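Local coordinates for spindle assembly abnormal protein 6 (Caenorhabditis elegans, PDB 4GFC) that forms the central scaffold of centrioles, its homodimers joining through their globular head domains to set ninefold symmetry during centrosome duplication, at residues A[66-71]-A[139-144]. The protein carries 1 engineered substitution. Residues are numbered along the deposited sequence; the frame is centred on the assembly and turned at random.
Sequences LFSETL and HAVRGD
His139 and Ser68 form an antiparallel hydrogen-bonded pair. His139 N donates to Ser68 O at 2.7 Å, and Ser68 N donates to His139 O at 3.0 Å. With chi1 at 58°, the imidazole of His139 folds back between its own N and carbonyl carbon. Ser68 O lies over one face of the ring, displaced toward its rim. At the ring edge a water donates to Glu69 OE1 at 2.7 Å and is also hydrogen-bonded to His139 ND1. The carboxylate stands steeply to the ring, the planes 75° apart. Ala140 pairs next with Phe67, in a non-hydrogen-bonded pair. The ring atom Phe67 CE1 comes within 3.8 Å of Ala140 CB, while Ala140 N lies obliquely to the ring, nearest CD1. Here the last strand of the SAS-6 head domain, 132-140, runs along strand 62-71 and ends just before helix 143-163, which probably leads into the dimeric coiled coil. Val141 carries the pairing one bond past the strand. Its N donates a hydrogen bond to Leu66 O at 2.8 Å, nearly straight at 179°. The CB of Val141 is directed toward strand 62-71. Leu66 CD2 packs on Val141 CB at 3.6 Å, and Val141 CG2 touches Ser68 OG. Arg142 NH2 forms a salt bridge with OD1 of Asp144 of the second subunit.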
loop_
_atom_site.group_PDB
_atom_site.type_symbol
_atom_site.label_atom_id
_atom_site.label_comp_id
_atom_site.label_asym_id
_atom_site.label_seq_id
_atom_site.Cartn_x
_atom_site.Cartn_y
_atom_site.Cartn_z
ATOM N N LEU A 66 -1.093 -7.714 4.794
ATOM C CA LEU A 66 -2.014 -8.301 3.832
ATOM C C LEU A 66 -1.554 -9.714 3.494
ATOM O O LEU A 66 -0.550 -9.892 2.800
ATOM C CB LEU A 66 -2.086 -7.416 2.569
ATOM C CG LEU A 66 -3.204 -7.685 1.532
ATOM C CD1 LEU A 66 -4.573 -7.310 2.086
ATOM C CD2 LEU A 66 -2.931 -6.910 0.221
ATOM N N PHE A 67 -2.295 -10.725 3.988
ATOM C CA PHE A 67 -2.019 -12.150 3.765
ATOM C C PHE A 67 -3.210 -12.860 3.148
ATOM O O PHE A 67 -4.341 -12.535 3.489
ATOM C CB PHE A 67 -1.624 -12.829 5.091
ATOM C CG PHE A 67 -0.313 -12.347 5.647
ATOM C CD1 PHE A 67 0.865 -12.984 5.325
ATOM C CD2 PHE A 67 -0.258 -11.220 6.452
ATOM C CE1 PHE A 67 2.060 -12.521 5.812
ATOM C CE2 PHE A 67 0.955 -10.752 6.935
ATOM C CZ PHE A 67 2.104 -11.394 6.598
ATOM N N SER A 68 -2.962 -13.822 2.256
ATOM C CA SER A 68 -3.962 -14.610 1.527
ATOM C C SER A 68 -3.544 -16.045 1.285
ATOM O O SER A 68 -2.343 -16.383 1.335
ATOM C CB SER A 68 -4.185 -14.020 0.140
ATOM O OG SER A 68 -4.856 -12.783 0.200
ATOM N N GLU A 69 -4.534 -16.852 0.891
ATOM C CA GLU A 69 -4.410 -18.225 0.423
ATOM C C GLU A 69 -5.678 -18.596 -0.334
ATOM O O GLU A 69 -6.797 -18.229 0.065
ATOM C CB GLU A 69 -4.108 -19.231 1.538
ATOM C CG GLU A 69 -3.669 -20.604 1.027
ATOM C CD GLU A 69 -2.549 -20.687 0.002
ATOM O OE1 GLU A 69 -1.371 -20.773 0.418
ATOM O OE2 GLU A 69 -2.851 -20.711 -1.213
ATOM N N THR A 70 -5.480 -19.275 -1.462
ATOM C CA THR A 70 -6.530 -19.732 -2.348
ATOM C C THR A 70 -6.503 -21.237 -2.337
ATOM O O THR A 70 -5.531 -21.862 -2.759
ATOM C CB THR A 70 -6.386 -19.134 -3.753
ATOM O OG1 THR A 70 -6.512 -17.725 -3.641
ATOM C CG2 THR A 70 -7.431 -19.649 -4.724
ATOM N N LEU A 71 -7.568 -21.814 -1.839
ATOM C CA LEU A 71 -7.713 -23.247 -1.836
ATOM C C LEU A 71 -8.501 -23.660 -3.040
ATOM O O LEU A 71 -9.418 -22.957 -3.444
ATOM C CB LEU A 71 -8.449 -23.704 -0.577
ATOM C CG LEU A 71 -7.775 -23.553 0.754
ATOM C CD1 LEU A 71 -8.792 -23.689 1.849
ATOM C CD2 LEU A 71 -6.724 -24.566 0.911
ATOM N N HIS A 139 0.010 -16.429 2.555
ATOM C CA HIS A 139 1.250 -15.812 2.059
ATOM C C HIS A 139 1.118 -14.289 2.006
ATOM O O HIS A 139 0.007 -13.791 1.806
ATOM C CB HIS A 139 1.626 -16.374 0.682
ATOM C CG HIS A 139 0.579 -16.193 -0.381
ATOM N ND1 HIS A 139 -0.282 -17.219 -0.735
ATOM C CD2 HIS A 139 0.299 -15.113 -1.152
ATOM C CE1 HIS A 139 -1.065 -16.725 -1.685
ATOM N NE2 HIS A 139 -0.760 -15.462 -1.964
ATOM N N ALA A 140 2.231 -13.553 2.181
ATOM C CA ALA A 140 2.213 -12.081 2.096
ATOM C C ALA A 140 1.816 -11.641 0.655
ATOM O O ALA A 140 2.384 -12.132 -0.330
ATOM C CB ALA A 140 3.568 -11.490 2.507
ATOM N N VAL A 141 0.801 -10.798 0.529
ATOM C CA VAL A 141 0.352 -10.329 -0.788
ATOM C C VAL A 141 1.251 -9.199 -1.273
ATOM O O VAL A 141 1.406 -8.196 -0.581
ATOM C CB VAL A 141 -1.115 -9.879 -0.748
ATOM C CG1 VAL A 141 -1.562 -9.396 -2.091
ATOM C CG2 VAL A 141 -2.014 -10.990 -0.265
ATOM N N ARG A 142 1.819 -9.343 -2.468
ATOM C CA ARG A 142 2.682 -8.301 -3.037
ATOM C C ARG A 142 2.103 -7.852 -4.404
ATOM O O ARG A 142 0.933 -8.128 -4.711
ATOM C CB ARG A 142 4.132 -8.810 -3.167
ATOM C CG ARG A 142 4.838 -9.240 -1.881
ATOM C CD ARG A 142 5.188 -8.111 -0.928
ATOM N NE ARG A 142 5.957 -7.057 -1.570
ATOM C CZ ARG A 142 6.162 -5.862 -1.032
ATOM N NH1 ARG A 142 5.682 -5.576 0.178
ATOM N NH2 ARG A 142 6.858 -4.945 -1.688
ATOM N N GLY A 143 2.915 -7.165 -5.205
ATOM C CA GLY A 143 2.539 -6.725 -6.529
ATOM C C GLY A 143 1.233 -5.993 -6.619
ATOM O O GLY A 143 0.877 -5.234 -5.726
ATOM N N ASP A 144 0.486 -6.278 -7.678
ATOM C CA ASP A 144 -0.768 -5.630 -8.047
ATOM C C ASP A 144 -1.847 -5.681 -6.986
ATOM O O ASP A 144 -2.556 -4.685 -6.826
ATOM C CB ASP A 144 -1.291 -6.196 -9.361
ATOM C CG ASP A 144 -0.410 -5.796 -10.545
ATOM O OD1 ASP A 144 -0.379 -4.593 -10.888
ATOM O OD2 ASP A 144 0.274 -6.683 -11.106
HETATM O O HOH W 1 0.901 -19.506 1.062
#